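Local coordinates for protein 5,10-methylenetetrahydrofolate dehydrogenase (Bombyx mori, PDB 5ZF1) that probably oxidises 5,10-methylenetetrahydrofolate to the methenyl form with NADP+ as hydride acceptor, at residues M12-E17 / T281-M286; I94-P99 / D111-E116; R129-L134 / V170-A175; E147-F152 / T236-G241; V162-S167 / A208-A213. All blocks are in the same frame, centred on the assembly; numbering follows the deposited sequence.

Contact 1 joins helices from near both chain ends and borders contacts 2 and 4: L285 CD1 lies 4.0 Å from L95 CD1, and E17 OE1 forms a 2.8 Å salt bridge with R151 NH2. Contacts 3, 4 and 5 lie in the NAD(P)-binding part; V170 and I174 of contact 3 pack on V240 of contact 4. Contacts 3 and 5, centres about 17 Å apart, touch at M172 N and S167 O (2.7 Å, a probable hydrogen bond), and both reach the second subunit. At contact 5 a sulfate, probably from the crystallisation liquor, sits at a spot consistent with a cofactor phosphate. Contact 2, in the three-stranded sheet of the catalytic domain, is centred about 30 Å from the centre of contact 5.

Contact 1: M12-E17 / T281-M286; sequences MEIKKE and TVAMLM
M284 lays its end across I14, the two side chains meeting at about a right angle, and this crossing is the tightest spot between the helices. The methyl CE of M284 comes to 3.6 Å from I14 CD1. The same methyl is 3.8 Å from I14 CG2, so it rests against both arms of the isoleucine at once. M284 reaches this place by doubling back: its CB leaves the backbone away from helix 12-17, but bends at chi2 (-60°) and chi3 (109°) swing the thioether round and bring CE forward.

I14, by contrast, aims its CB at the partner helix. Its CG2 has a second neighbour, A283 CB, at 3.9 Å. A283 also points across, and its methyl enters between I14 CG2 and the aliphatic stem of K15, with K15 CG 4.1 Å from A283 CB. A small residue suits this position, because the backbones are nearest here, K15 CA and A283 CA being 6.1 Å apart. K15 runs alongside rather than head-on, and the touching is done by its CG methylene, not its amine. No hydrogen bond crosses between the segments; the touching atoms are all carbon.

The short helical segments run nearly parallel, at 17°, with axes 9.5 Å apart. Helix 7-26 is thereby laid against helix 277-298, joining the catalytic-domain and NAD(P)-binding-domain parts of the family architecture. Helix 140-151 closes over the I14-M284 crossing through E147 and L143, while helix 44-60 meets K15 through F59 and V60 and V282 through A56.

Contact 2: I94-P99 / D111-E116; sequences ILVQLP and DAIAPE
I113 lies over I94 and V96 of the edge strand, and its side chain can be followed atom by atom. CB points at the strand and splits into two branches. The short one, CG2, is anti to the backbone N and drops beside I94, with I113 CG2 3.9 Å from I94 CB. The long one leaves through CG1, which sits beside the backbone N (chi1 -56°), and an extended chi2 carries CD1 further along the strand. At the tip, I113 CD1 is 3.9 Å from V96 CG2, and it also skims I94 CG2 at 4.2 Å. The carbonyl I94 O lies beneath both branch ends.

I94 and I113 slide past each other in opposite senses, whereas V96 is met at a slant by the tip alone. I94 and V96 present the same face of the strand, L95 the other.

Strand 93-96 borders strand 34-40 in the three-stranded parallel sheet of the catalytic domain, and I113 follows helix 106-112 as the chain folds back over that sheet. Helix 75-87 completes the apolar cluster, with L85 against I94 and I82 against I113; its N86 side chain bonds the backbone of A112 and A114.

Contact 3: R129-L134 / V170-A175; sequences RLCVDL and VGMPIA
Helix 124-131 runs out beside the first turn of helix 171-178, bringing L130 CA to 7.6 Å from P173 CA. L130 points across and meets the proline ring at about a right angle. Its CD2 touches P173 CB at 3.7 Å, and lies 3.9 Å from P173 CA, so the methyl sits on the shoulder where the ring joins the backbone. With CG anti to the backbone N (chi1 177°), the leucine stretches away from its own helix to get there.

Next to this pair, two sulfurs meet: C131 SG is 3.8 Å from M172 SD. M172 starts off along the flank and is bent at chi2 and chi3, which turns its thioether toward the cysteine. The helix carrying L130 and C131 is closed by a Schellman motif. D133, at positive phi, serves as the C-prime residue; its N bonds L130 O at 3.0 Å, and L134 N bonds R129 O. On the partner side V170 is the N-cap residue.

Both helices lie in the NAD(P)-binding part, where helix 140-151 flanks P173 through A142. The second subunit packs here as well: its C131 touches both C131 and M172 of this chain. No hydrogen bond crosses and no charged group takes part in the touching, only carbon and polarisable sulfur. Cohesion therefore rests on close fit and dispersion, in a buried patch that the dimer interface helps to cover.

Contact 4: E147-F152 / T236-G241; sequences EMLKRF and TIIDVG
L149 and M148 pack helix 140-151 onto strand 236-239 of a parallel Rossmann-type sheet, the usual helix-on-sheet layer of a dinucleotide-binding fold. The segments run at 147°, their axes 10.8 Å apart, and I238 makes most of the strand's side of the contact.

The tight part is the tip of I238 against L149. I238 CD1 stands 3.6 Å from L149 CD2, and it also lies 3.9 Å from L149 CG, so the methyl lies against the CG-CD2 branch of the leucine. The two side chains meet at a slant. I238 divides its work: CG1, beside the backbone N, sends CD1 to L149, while CG2, anti to that N, faces M148. That second meeting is slacker, with M148 CE 4.1 Å from I238 CG2 as the side chains pass in opposite directions. Looser still is the strand's start, where T236 CG2 is 4.3 Å from L149 CD2.

The solvent side of the helix is marked by K150, which is exposed. On the flank toward helix 7-26, one turn of helix is bridged by R151 NE, which donates to E147 OE2 at 2.8 Å in a salt bridge. The bond is nearly straight (166°), uses the anti lone pair of the carboxylate oxygen and lies in the guanidinium plane, which helps to fix how the guanidinium is turned. R151 also pairs with E17 of helix 7-26.

At the strand's end, D239 opens an Asx turn. G241 N donates to D239 OD1 at 3.2 Å, arriving from above the carboxylate plane, 51° out of it.

Contact 5: V162-S167 / A208-A213; sequences VVIGRS and AYCRNA. With SO4 (sulfate ion), chain E.
V162 CG2 is the bump here, and the end of helix 203-211 and the residues just after it supply the hollow. This methyl pushes in between A213 CB, 3.7 Å away from V162 CG2, and the backbone carbonyl of Y209, whose O is 3.6 Å from the same methyl. Y209 CB lines the hollow too, at 4.1 Å from V162 CG2. A chi1 of 172° sets CG2 anti to the carbonyl carbon, which aims it at the helix end. The hollow lies where the helix stops: the chain leaves helical geometry at N212, and A213 turns its methyl to the strand.

A second, shallower fit lies beside it. I164 sends CD1 out toward C210, whose SG is 4.1 Å from I164 CD1. The ring of Y209 swings off, to T195 and C197 of strand 193-197 and N160 of the second subunit. Helix 203-211 thus covers part of one face of strand 160-164 of the Rossmann sheet.

Where the strand ends, G165 and R166 cradle a sulfate, probably from the crystallisation liquor. R166 N donates to SO4 O1 at 2.9 Å and almost straight (174°). G165, in a backbone conformation that calls for glycine, brings its CA to 3.5 Å from SO4 O2. R199 NE and T220 OG1 hold the ion as well, while the guanidinium of R166 forms a salt bridge with D191 of the second subunit. Apolar fit thus joins helix to strand, and the main-chain N-H and side-chain donors beyond make a site suited to an anion, consistent with a phosphate of NADP+ binding hereabouts.

Contact 1: M12-E17 / T281-M286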
# COMPACT_ATOMS: atom_id res chain seq x y z
N MET B 12 -20.57 -3.04 20.55
CA MET B 12 -21.15 -2.47 21.76
C MET B 12 -20.09 -2.15 22.81
O MET B 12 -20.06 -1.05 23.37
CB MET B 12 -22.22 -3.41 22.34
CG MET B 12 -23.02 -2.79 23.48
SD MET B 12 -23.75 -1.19 23.05
CE MET B 12 -24.58 -1.60 21.52
N GLU B 13 -19.18 -3.10 23.07
CA GLU B 13 -18.09 -2.85 24.02
C GLU B 13 -17.28 -1.63 23.60
O GLU B 13 -17.00 -0.74 24.41
CB GLU B 13 -17.16 -4.06 24.10
CG GLU B 13 -17.75 -5.32 24.71
CD GLU B 13 -16.73 -6.45 24.77
OE1 GLU B 13 -15.57 -6.19 25.15
OE2 GLU B 13 -17.09 -7.60 24.43
N ILE B 14 -16.91 -1.57 22.32
CA ILE B 14 -16.13 -0.45 21.80
C ILE B 14 -16.90 0.86 21.92
O ILE B 14 -16.33 1.89 22.31
CB ILE B 14 -15.73 -0.77 20.34
CG1 ILE B 14 -14.58 -1.78 20.32
CG2 ILE B 14 -15.35 0.47 19.58
CD1 ILE B 14 -14.34 -2.38 18.96
N LYS B 15 -18.19 0.86 21.57
CA LYS B 15 -18.98 2.09 21.64
C LYS B 15 -19.12 2.58 23.08
O LYS B 15 -19.14 3.79 23.32
CB LYS B 15 -20.34 1.87 21.00
CG LYS B 15 -20.31 1.94 19.47
CD LYS B 15 -21.67 1.73 18.84
CE LYS B 15 -22.13 0.28 18.98
NZ LYS B 15 -23.31 0.01 18.12
N LYS B 16 -19.19 1.65 24.04
CA LYS B 16 -19.24 2.06 25.44
C LYS B 16 -17.93 2.71 25.87
O LYS B 16 -17.94 3.73 26.58
CB LYS B 16 -19.56 0.87 26.33
CG LYS B 16 -20.95 0.31 26.14
CD LYS B 16 -21.25 -0.78 27.16
CE LYS B 16 -22.58 -1.46 26.90
NZ LYS B 16 -22.88 -2.50 27.93
N GLU B 17 -16.79 2.14 25.46
CA GLU B 17 -15.50 2.76 25.77
C GLU B 17 -15.39 4.13 25.12
O GLU B 17 -14.95 5.09 25.77
CB GLU B 17 -14.36 1.85 25.31
CG GLU B 17 -14.24 0.55 26.06
CD GLU B 17 -13.27 -0.41 25.40
OE1 GLU B 17 -12.53 0.01 24.49
OE2 GLU B 17 -13.26 -1.59 25.80
N THR B 281 -17.71 -1.92 11.75
CA THR B 281 -17.32 -0.83 10.85
C THR B 281 -17.85 0.51 11.35
O THR B 281 -17.13 1.51 11.38
CB THR B 281 -17.81 -1.13 9.43
OG1 THR B 281 -17.20 -2.34 8.97
CG2 THR B 281 -17.48 0.02 8.49
N VAL B 282 -19.11 0.54 11.76
CA VAL B 282 -19.70 1.80 12.22
C VAL B 282 -19.00 2.29 13.49
O VAL B 282 -18.72 3.48 13.63
CB VAL B 282 -21.22 1.63 12.42
CG1 VAL B 282 -21.79 2.80 13.16
CG2 VAL B 282 -21.90 1.52 11.06
N ALA B 283 -18.70 1.37 14.41
CA ALA B 283 -17.96 1.73 15.62
C ALA B 283 -16.58 2.29 15.26
O ALA B 283 -16.11 3.25 15.88
CB ALA B 283 -17.81 0.53 16.55
N MET B 284 -15.93 1.71 14.26
CA MET B 284 -14.63 2.24 13.86
C MET B 284 -14.74 3.58 13.16
O MET B 284 -13.82 4.40 13.27
CB MET B 284 -13.91 1.23 12.96
CG MET B 284 -13.46 -0.01 13.70
SD MET B 284 -12.33 0.36 15.04
CE MET B 284 -13.43 0.02 16.38
N LEU B 285 -15.84 3.84 12.43
CA LEU B 285 -16.07 5.19 11.91
C LEU B 285 -16.15 6.20 13.04
O LEU B 285 -15.69 7.33 12.91
CB LEU B 285 -17.35 5.25 11.08
CG LEU B 285 -17.37 4.61 9.69
CD1 LEU B 285 -18.78 4.62 9.12
CD2 LEU B 285 -16.39 5.34 8.77
N MET B 286 -16.77 5.80 14.16
CA MET B 286 -16.85 6.70 15.31
C MET B 286 -15.48 6.91 15.93
O MET B 286 -15.12 8.04 16.31
CB MET B 286 -17.83 6.12 16.34
CG MET B 286 -19.26 6.03 15.81
SD MET B 286 -19.89 7.58 15.13
CE MET B 286 -20.33 7.07 13.47

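Contact 2: I94-P99 / D111-E116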
# COMPACT_ATOMS: atom_id res chain seq x y z
N ILE B 94 -15.96 14.32 7.62
CA ILE B 94 -16.80 14.32 6.44
C ILE B 94 -16.81 12.92 5.86
O ILE B 94 -15.75 12.32 5.65
CB ILE B 94 -16.31 15.32 5.37
CG1 ILE B 94 -16.32 16.75 5.91
CG2 ILE B 94 -17.16 15.18 4.10
CD1 ILE B 94 -15.31 17.68 5.22
N LEU B 95 -18.01 12.39 5.61
CA LEU B 95 -18.19 11.11 4.93
C LEU B 95 -19.09 11.32 3.72
O LEU B 95 -20.05 12.09 3.77
CB LEU B 95 -18.86 10.08 5.84
CG LEU B 95 -18.15 9.35 6.97
CD1 LEU B 95 -19.11 8.32 7.57
CD2 LEU B 95 -16.86 8.68 6.49
N VAL B 96 -18.78 10.61 2.64
CA VAL B 96 -19.69 10.50 1.50
C VAL B 96 -20.14 9.05 1.42
O VAL B 96 -19.32 8.14 1.31
CB VAL B 96 -19.02 10.96 0.20
CG1 VAL B 96 -19.99 10.84 -0.98
CG2 VAL B 96 -18.56 12.40 0.34
N GLN B 97 -21.45 8.83 1.51
CA GLN B 97 -21.99 7.48 1.42
C GLN B 97 -21.69 6.90 0.04
O GLN B 97 -21.94 7.54 -0.99
CB GLN B 97 -23.50 7.48 1.68
CG GLN B 97 -24.16 6.11 1.63
CD GLN B 97 -23.64 5.18 2.71
OE1 GLN B 97 -23.58 5.55 3.88
NE2 GLN B 97 -23.28 3.96 2.33
N LEU B 98 -21.19 5.66 0.02
CA LEU B 98 -20.48 5.15 -1.15
C LEU B 98 -21.30 4.31 -2.13
O LEU B 98 -20.82 3.28 -2.61
CB LEU B 98 -19.27 4.34 -0.70
CG LEU B 98 -18.15 4.39 -1.73
CD1 LEU B 98 -17.93 5.84 -2.13
CD2 LEU B 98 -16.88 3.76 -1.19
N PRO B 99 -22.54 4.68 -2.41
CA PRO B 99 -23.05 4.47 -3.78
C PRO B 99 -23.37 5.80 -4.43
O PRO B 99 -24.47 6.33 -4.28
CB PRO B 99 -24.29 3.60 -3.57
CG PRO B 99 -24.49 3.51 -2.06
CD PRO B 99 -23.64 4.58 -1.45
N ASP B 111 -10.71 12.26 -3.01
CA ASP B 111 -9.55 13.13 -2.87
C ASP B 111 -9.92 14.59 -2.66
O ASP B 111 -9.03 15.40 -2.37
CB ASP B 111 -8.63 12.97 -4.09
CG ASP B 111 -8.04 11.57 -4.19
OD1 ASP B 111 -7.95 10.90 -3.15
OD2 ASP B 111 -7.65 11.14 -5.30
N ALA B 112 -11.20 14.94 -2.77
CA ALA B 112 -11.66 16.29 -2.47
C ALA B 112 -11.86 16.52 -0.98
O ALA B 112 -11.82 17.67 -0.53
CB ALA B 112 -12.98 16.58 -3.20
N ILE B 113 -12.08 15.45 -0.21
CA ILE B 113 -12.25 15.60 1.23
C ILE B 113 -10.90 15.91 1.87
O ILE B 113 -9.90 15.23 1.60
CB ILE B 113 -12.87 14.33 1.83
CG1 ILE B 113 -14.19 14.02 1.13
CG2 ILE B 113 -13.06 14.49 3.34
CD1 ILE B 113 -14.85 12.72 1.60
N ALA B 114 -10.86 16.93 2.72
CA ALA B 114 -9.62 17.27 3.41
C ALA B 114 -9.11 16.03 4.16
O ALA B 114 -9.87 15.42 4.91
CB ALA B 114 -9.85 18.42 4.39
N PRO B 115 -7.85 15.64 3.96
CA PRO B 115 -7.36 14.41 4.63
C PRO B 115 -7.58 14.42 6.12
O PRO B 115 -7.87 13.37 6.71
CB PRO B 115 -5.86 14.40 4.28
CG PRO B 115 -5.78 15.14 2.98
CD PRO B 115 -6.84 16.21 3.04
N GLU B 116 -7.46 15.59 6.75
CA GLU B 116 -7.62 15.73 8.19
C GLU B 116 -9.04 15.44 8.66
O GLU B 116 -9.24 15.21 9.86
CB GLU B 116 -7.22 17.14 8.62
CG GLU B 116 -5.76 17.50 8.35
CD GLU B 116 -5.49 18.02 6.93
OE1 GLU B 116 -6.43 18.13 6.12
OE2 GLU B 116 -4.31 18.32 6.64

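Contact 3: R129-L134 / V170-A175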
# COMPACT_ATOMS: atom_id res chain seq x y z
N ARG B 129 -0.16 7.07 3.71
CA ARG B 129 0.42 6.94 5.04
C ARG B 129 0.18 5.54 5.60
O ARG B 129 1.06 4.97 6.27
CB ARG B 129 -0.15 8.02 5.96
CG ARG B 129 0.32 9.45 5.59
CD ARG B 129 -0.19 10.50 6.57
NE ARG B 129 0.31 10.27 7.92
CZ ARG B 129 1.49 10.68 8.38
NH1 ARG B 129 2.31 11.37 7.60
NH2 ARG B 129 1.84 10.41 9.63
N LEU B 130 -0.99 4.95 5.34
CA LEU B 130 -1.22 3.58 5.76
C LEU B 130 -0.17 2.65 5.17
O LEU B 130 0.37 1.78 5.86
CB LEU B 130 -2.61 3.11 5.34
CG LEU B 130 -2.95 1.65 5.65
CD1 LEU B 130 -3.00 1.47 7.15
CD2 LEU B 130 -4.25 1.20 5.02
N CYS B 131 0.13 2.84 3.88
CA CYS B 131 0.93 1.86 3.17
C CYS B 131 2.42 1.98 3.48
O CYS B 131 3.15 1.01 3.31
CB CYS B 131 0.64 1.96 1.67
SG CYS B 131 -1.01 1.30 1.27
N VAL B 132 2.87 3.13 3.96
CA VAL B 132 4.24 3.24 4.45
C VAL B 132 4.28 3.00 5.95
O VAL B 132 5.31 3.24 6.59
CB VAL B 132 4.86 4.61 4.08
CG1 VAL B 132 4.75 4.85 2.56
CG2 VAL B 132 4.23 5.74 4.84
N ASP B 133 3.16 2.53 6.52
CA ASP B 133 3.10 2.05 7.90
C ASP B 133 3.38 3.19 8.90
O ASP B 133 4.13 3.04 9.86
CB ASP B 133 4.07 0.87 8.11
CG ASP B 133 3.70 -0.02 9.29
OD1 ASP B 133 2.59 0.13 9.85
OD2 ASP B 133 4.54 -0.89 9.64
N LEU B 134 2.71 4.34 8.67
CA LEU B 134 2.73 5.63 9.37
C LEU B 134 1.34 5.94 9.96
O LEU B 134 0.34 5.47 9.43
CB LEU B 134 3.13 6.73 8.38
CG LEU B 134 3.85 8.04 8.71
CD1 LEU B 134 5.12 7.81 9.48
CD2 LEU B 134 4.17 8.75 7.42
N VAL B 170 -11.02 -2.21 0.96
CA VAL B 170 -11.17 -3.18 2.05
C VAL B 170 -10.05 -4.21 2.06
O VAL B 170 -9.31 -4.30 3.03
CB VAL B 170 -12.54 -3.89 1.97
CG1 VAL B 170 -12.64 -4.97 3.05
CG2 VAL B 170 -13.69 -2.90 2.13
N GLY B 171 -9.90 -5.00 0.99
CA GLY B 171 -8.93 -6.08 1.03
C GLY B 171 -7.50 -5.59 1.15
O GLY B 171 -6.69 -6.13 1.93
N MET B 172 -7.15 -4.55 0.40
CA MET B 172 -5.78 -4.05 0.44
C MET B 172 -5.45 -3.46 1.81
O MET B 172 -4.39 -3.80 2.38
CB MET B 172 -5.54 -3.06 -0.71
CG MET B 172 -4.12 -2.53 -0.81
SD MET B 172 -3.84 -1.08 0.25
CE MET B 172 -4.90 0.15 -0.56
N PRO B 173 -6.27 -2.59 2.38
CA PRO B 173 -5.93 -2.08 3.72
C PRO B 173 -5.88 -3.17 4.77
O PRO B 173 -5.06 -3.08 5.69
CB PRO B 173 -7.04 -1.05 4.01
CG PRO B 173 -7.58 -0.68 2.65
CD PRO B 173 -7.45 -1.91 1.81
N ILE B 174 -6.70 -4.21 4.67
CA ILE B 174 -6.60 -5.31 5.63
C ILE B 174 -5.24 -5.99 5.53
O ILE B 174 -4.55 -6.20 6.53
CB ILE B 174 -7.74 -6.33 5.41
CG1 ILE B 174 -9.07 -5.72 5.86
CG2 ILE B 174 -7.42 -7.64 6.16
CD1 ILE B 174 -10.28 -6.61 5.61
N ALA B 175 -4.84 -6.36 4.30
CA ALA B 175 -3.53 -7.00 4.14
C ALA B 175 -2.41 -6.10 4.62
O ALA B 175 -1.45 -6.58 5.25
CB ALA B 175 -3.31 -7.39 2.67

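Contact 4: E147-F152 / T236-G241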
# COMPACT_ATOMS: atom_id res chain seq x y z
N GLU B 147 -9.31 -4.91 14.63
CA GLU B 147 -9.76 -4.80 16.02
C GLU B 147 -10.39 -6.11 16.51
O GLU B 147 -10.23 -6.47 17.68
CB GLU B 147 -10.75 -3.64 16.15
CG GLU B 147 -10.99 -3.15 17.58
CD GLU B 147 -9.74 -2.61 18.27
OE1 GLU B 147 -8.83 -2.06 17.60
OE2 GLU B 147 -9.67 -2.71 19.51
N MET B 148 -11.09 -6.83 15.64
CA MET B 148 -11.63 -8.13 16.04
C MET B 148 -10.51 -9.09 16.40
O MET B 148 -10.60 -9.83 17.39
CB MET B 148 -12.53 -8.69 14.93
CG MET B 148 -13.75 -7.82 14.64
SD MET B 148 -14.86 -8.40 13.33
CE MET B 148 -14.80 -10.18 13.54
N LEU B 149 -9.42 -9.07 15.62
CA LEU B 149 -8.29 -9.94 15.91
C LEU B 149 -7.63 -9.58 17.23
O LEU B 149 -7.30 -10.46 18.03
CB LEU B 149 -7.26 -9.88 14.79
CG LEU B 149 -7.73 -10.47 13.45
CD1 LEU B 149 -6.83 -10.00 12.33
CD2 LEU B 149 -7.79 -11.98 13.55
N LYS B 150 -7.41 -8.28 17.47
CA LYS B 150 -6.76 -7.85 18.70
C LYS B 150 -7.64 -8.11 19.91
O LYS B 150 -7.15 -8.56 20.95
CB LYS B 150 -6.39 -6.37 18.62
CG LYS B 150 -5.42 -6.06 17.49
CD LYS B 150 -5.03 -4.59 17.46
CE LYS B 150 -3.79 -4.32 18.29
NZ LYS B 150 -4.00 -4.56 19.75
N ARG B 151 -8.93 -7.83 19.80
CA ARG B 151 -9.78 -7.96 20.99
C ARG B 151 -10.04 -9.41 21.36
O ARG B 151 -10.29 -9.71 22.53
CB ARG B 151 -11.10 -7.22 20.77
CG ARG B 151 -10.92 -5.73 20.64
CD ARG B 151 -11.00 -5.05 21.98
NE ARG B 151 -10.87 -3.60 21.83
CZ ARG B 151 -11.45 -2.71 22.63
NH1 ARG B 151 -12.21 -3.13 23.63
NH2 ARG B 151 -11.27 -1.41 22.43
N PHE B 152 -9.99 -10.33 20.40
CA PHE B 152 -10.18 -11.73 20.70
C PHE B 152 -8.87 -12.47 20.90
O PHE B 152 -8.88 -13.71 20.98
CB PHE B 152 -11.04 -12.38 19.62
CG PHE B 152 -12.49 -11.95 19.66
CD1 PHE B 152 -13.35 -12.46 20.62
CD2 PHE B 152 -12.97 -11.01 18.77
CE1 PHE B 152 -14.67 -12.05 20.67
CE2 PHE B 152 -14.30 -10.60 18.82
CZ PHE B 152 -15.15 -11.12 19.77
N THR B 236 -8.42 -19.21 12.49
CA THR B 236 -9.38 -18.15 12.71
C THR B 236 -9.92 -17.73 11.36
O THR B 236 -9.14 -17.43 10.45
CB THR B 236 -8.72 -16.97 13.41
OG1 THR B 236 -8.24 -17.39 14.69
CG2 THR B 236 -9.68 -15.82 13.56
N ILE B 237 -11.24 -17.70 11.23
CA ILE B 237 -11.94 -17.38 9.99
C ILE B 237 -12.79 -16.15 10.22
O ILE B 237 -13.70 -16.17 11.05
CB ILE B 237 -12.80 -18.56 9.51
CG1 ILE B 237 -12.02 -19.87 9.53
CG2 ILE B 237 -13.46 -18.23 8.14
CD1 ILE B 237 -10.96 -19.99 8.47
N ILE B 238 -12.51 -15.08 9.48
CA ILE B 238 -13.31 -13.86 9.54
C ILE B 238 -13.90 -13.60 8.17
O ILE B 238 -13.16 -13.40 7.19
CB ILE B 238 -12.48 -12.65 10.01
CG1 ILE B 238 -12.05 -12.88 11.47
CG2 ILE B 238 -13.30 -11.36 9.86
CD1 ILE B 238 -11.00 -11.92 11.96
N ASP B 239 -15.23 -13.60 8.09
CA ASP B 239 -15.98 -13.24 6.89
C ASP B 239 -16.37 -11.77 6.97
O ASP B 239 -17.17 -11.38 7.81
CB ASP B 239 -17.20 -14.16 6.76
CG ASP B 239 -17.89 -14.02 5.42
OD1 ASP B 239 -17.52 -13.13 4.64
OD2 ASP B 239 -18.81 -14.83 5.14
N VAL B 240 -15.80 -10.95 6.08
CA VAL B 240 -16.03 -9.51 6.14
C VAL B 240 -17.47 -9.18 5.74
O VAL B 240 -18.03 -8.16 6.18
CB VAL B 240 -15.00 -8.76 5.27
CG1 VAL B 240 -15.23 -7.27 5.32
CG2 VAL B 240 -13.59 -9.08 5.76
N GLY B 241 -18.11 -10.04 4.96
CA GLY B 241 -19.49 -9.84 4.58
C GLY B 241 -19.70 -8.97 3.35
O GLY B 241 -20.77 -8.39 3.20

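Contact 5: V162-S167 / A208-A213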
# COMPACT_ATOMS: atom_id res chain seq x y z
N VAL B 162 -4.07 -15.40 5.31
CA VAL B 162 -4.50 -15.29 3.92
C VAL B 162 -5.63 -14.28 3.88
O VAL B 162 -6.61 -14.41 4.61
CB VAL B 162 -4.95 -16.65 3.35
CG1 VAL B 162 -5.59 -16.47 1.95
CG2 VAL B 162 -3.78 -17.61 3.31
N VAL B 163 -5.53 -13.29 2.99
CA VAL B 163 -6.61 -12.34 2.76
C VAL B 163 -7.13 -12.64 1.37
O VAL B 163 -6.36 -12.57 0.40
CB VAL B 163 -6.13 -10.88 2.85
CG1 VAL B 163 -7.32 -9.94 2.57
CG2 VAL B 163 -5.51 -10.58 4.23
N ILE B 164 -8.41 -13.00 1.26
CA ILE B 164 -9.04 -13.29 -0.03
C ILE B 164 -9.76 -12.03 -0.46
O ILE B 164 -10.80 -11.68 0.12
CB ILE B 164 -10.00 -14.49 0.05
CG1 ILE B 164 -9.27 -15.72 0.59
CG2 ILE B 164 -10.57 -14.80 -1.37
CD1 ILE B 164 -10.15 -16.90 0.86
N GLY B 165 -9.20 -11.31 -1.43
CA GLY B 165 -9.76 -10.03 -1.84
C GLY B 165 -8.68 -8.98 -1.78
O GLY B 165 -7.93 -8.87 -0.80
N ARG B 166 -8.56 -8.19 -2.85
CA ARG B 166 -7.55 -7.15 -2.98
C ARG B 166 -8.15 -5.76 -3.20
O ARG B 166 -7.45 -4.85 -3.67
CB ARG B 166 -6.57 -7.48 -4.12
CG ARG B 166 -7.26 -7.58 -5.49
CD ARG B 166 -6.28 -7.94 -6.59
NE ARG B 166 -7.05 -8.16 -7.83
CZ ARG B 166 -6.53 -8.54 -8.99
NH1 ARG B 166 -5.23 -8.74 -9.12
NH2 ARG B 166 -7.34 -8.73 -10.02
N SER B 167 -9.44 -5.58 -2.90
CA SER B 167 -10.08 -4.29 -3.17
C SER B 167 -9.35 -3.15 -2.46
O SER B 167 -8.83 -3.29 -1.35
CB SER B 167 -11.55 -4.32 -2.74
OG SER B 167 -11.68 -4.36 -1.31
N ALA B 208 -4.71 -24.62 -1.20
CA ALA B 208 -3.44 -24.92 -0.54
C ALA B 208 -3.02 -23.79 0.41
O ALA B 208 -2.57 -24.04 1.54
CB ALA B 208 -2.35 -25.17 -1.58
N TYR B 209 -3.15 -22.54 -0.02
CA TYR B 209 -2.81 -21.44 0.90
C TYR B 209 -3.70 -21.46 2.13
O TYR B 209 -3.23 -21.21 3.25
CB TYR B 209 -2.94 -20.10 0.19
CG TYR B 209 -1.81 -19.72 -0.75
CD1 TYR B 209 -0.52 -19.50 -0.29
CD2 TYR B 209 -2.07 -19.55 -2.12
CE1 TYR B 209 0.48 -19.10 -1.16
CE2 TYR B 209 -1.07 -19.16 -2.99
CZ TYR B 209 0.20 -18.95 -2.51
OH TYR B 209 1.17 -18.55 -3.37
N CYS B 210 -5.00 -21.73 1.95
CA CYS B 210 -5.93 -21.71 3.07
C CYS B 210 -5.63 -22.83 4.04
O CYS B 210 -5.70 -22.63 5.26
CB CYS B 210 -7.37 -21.80 2.57
SG CYS B 210 -8.00 -20.29 1.83
N ARG B 211 -5.25 -24.01 3.52
CA ARG B 211 -4.98 -25.14 4.41
C ARG B 211 -3.79 -24.89 5.30
O ARG B 211 -3.68 -25.52 6.36
CB ARG B 211 -4.72 -26.41 3.59
CG ARG B 211 -5.93 -27.00 2.96
CD ARG B 211 -5.62 -28.42 2.44
NE ARG B 211 -4.46 -28.48 1.55
CZ ARG B 211 -4.53 -28.38 0.22
NH1 ARG B 211 -5.70 -28.20 -0.37
NH2 ARG B 211 -3.42 -28.44 -0.51
N ASN B 212 -2.88 -24.01 4.89
CA ASN B 212 -1.71 -23.72 5.69
C ASN B 212 -1.86 -22.43 6.49
O ASN B 212 -0.89 -22.00 7.12
CB ASN B 212 -0.48 -23.65 4.79
CG ASN B 212 -0.16 -24.99 4.15
OD1 ASN B 212 -0.27 -25.15 2.93
ND2 ASN B 212 0.17 -25.97 4.97
N ALA B 213 -3.04 -21.82 6.48
CA ALA B 213 -3.22 -20.51 7.09
C ALA B 213 -3.67 -20.64 8.54
O ALA B 213 -4.55 -21.43 8.86
CB ALA B 213 -4.27 -19.69 6.31
S SO4 E . -10.94 -9.64 -5.73
O1 SO4 E . -10.55 -8.45 -4.99
O2 SO4 E . -10.99 -10.88 -4.98
O3 SO4 E . -12.28 -9.38 -6.25
O4 SO4 E . -10.04 -9.84 -6.87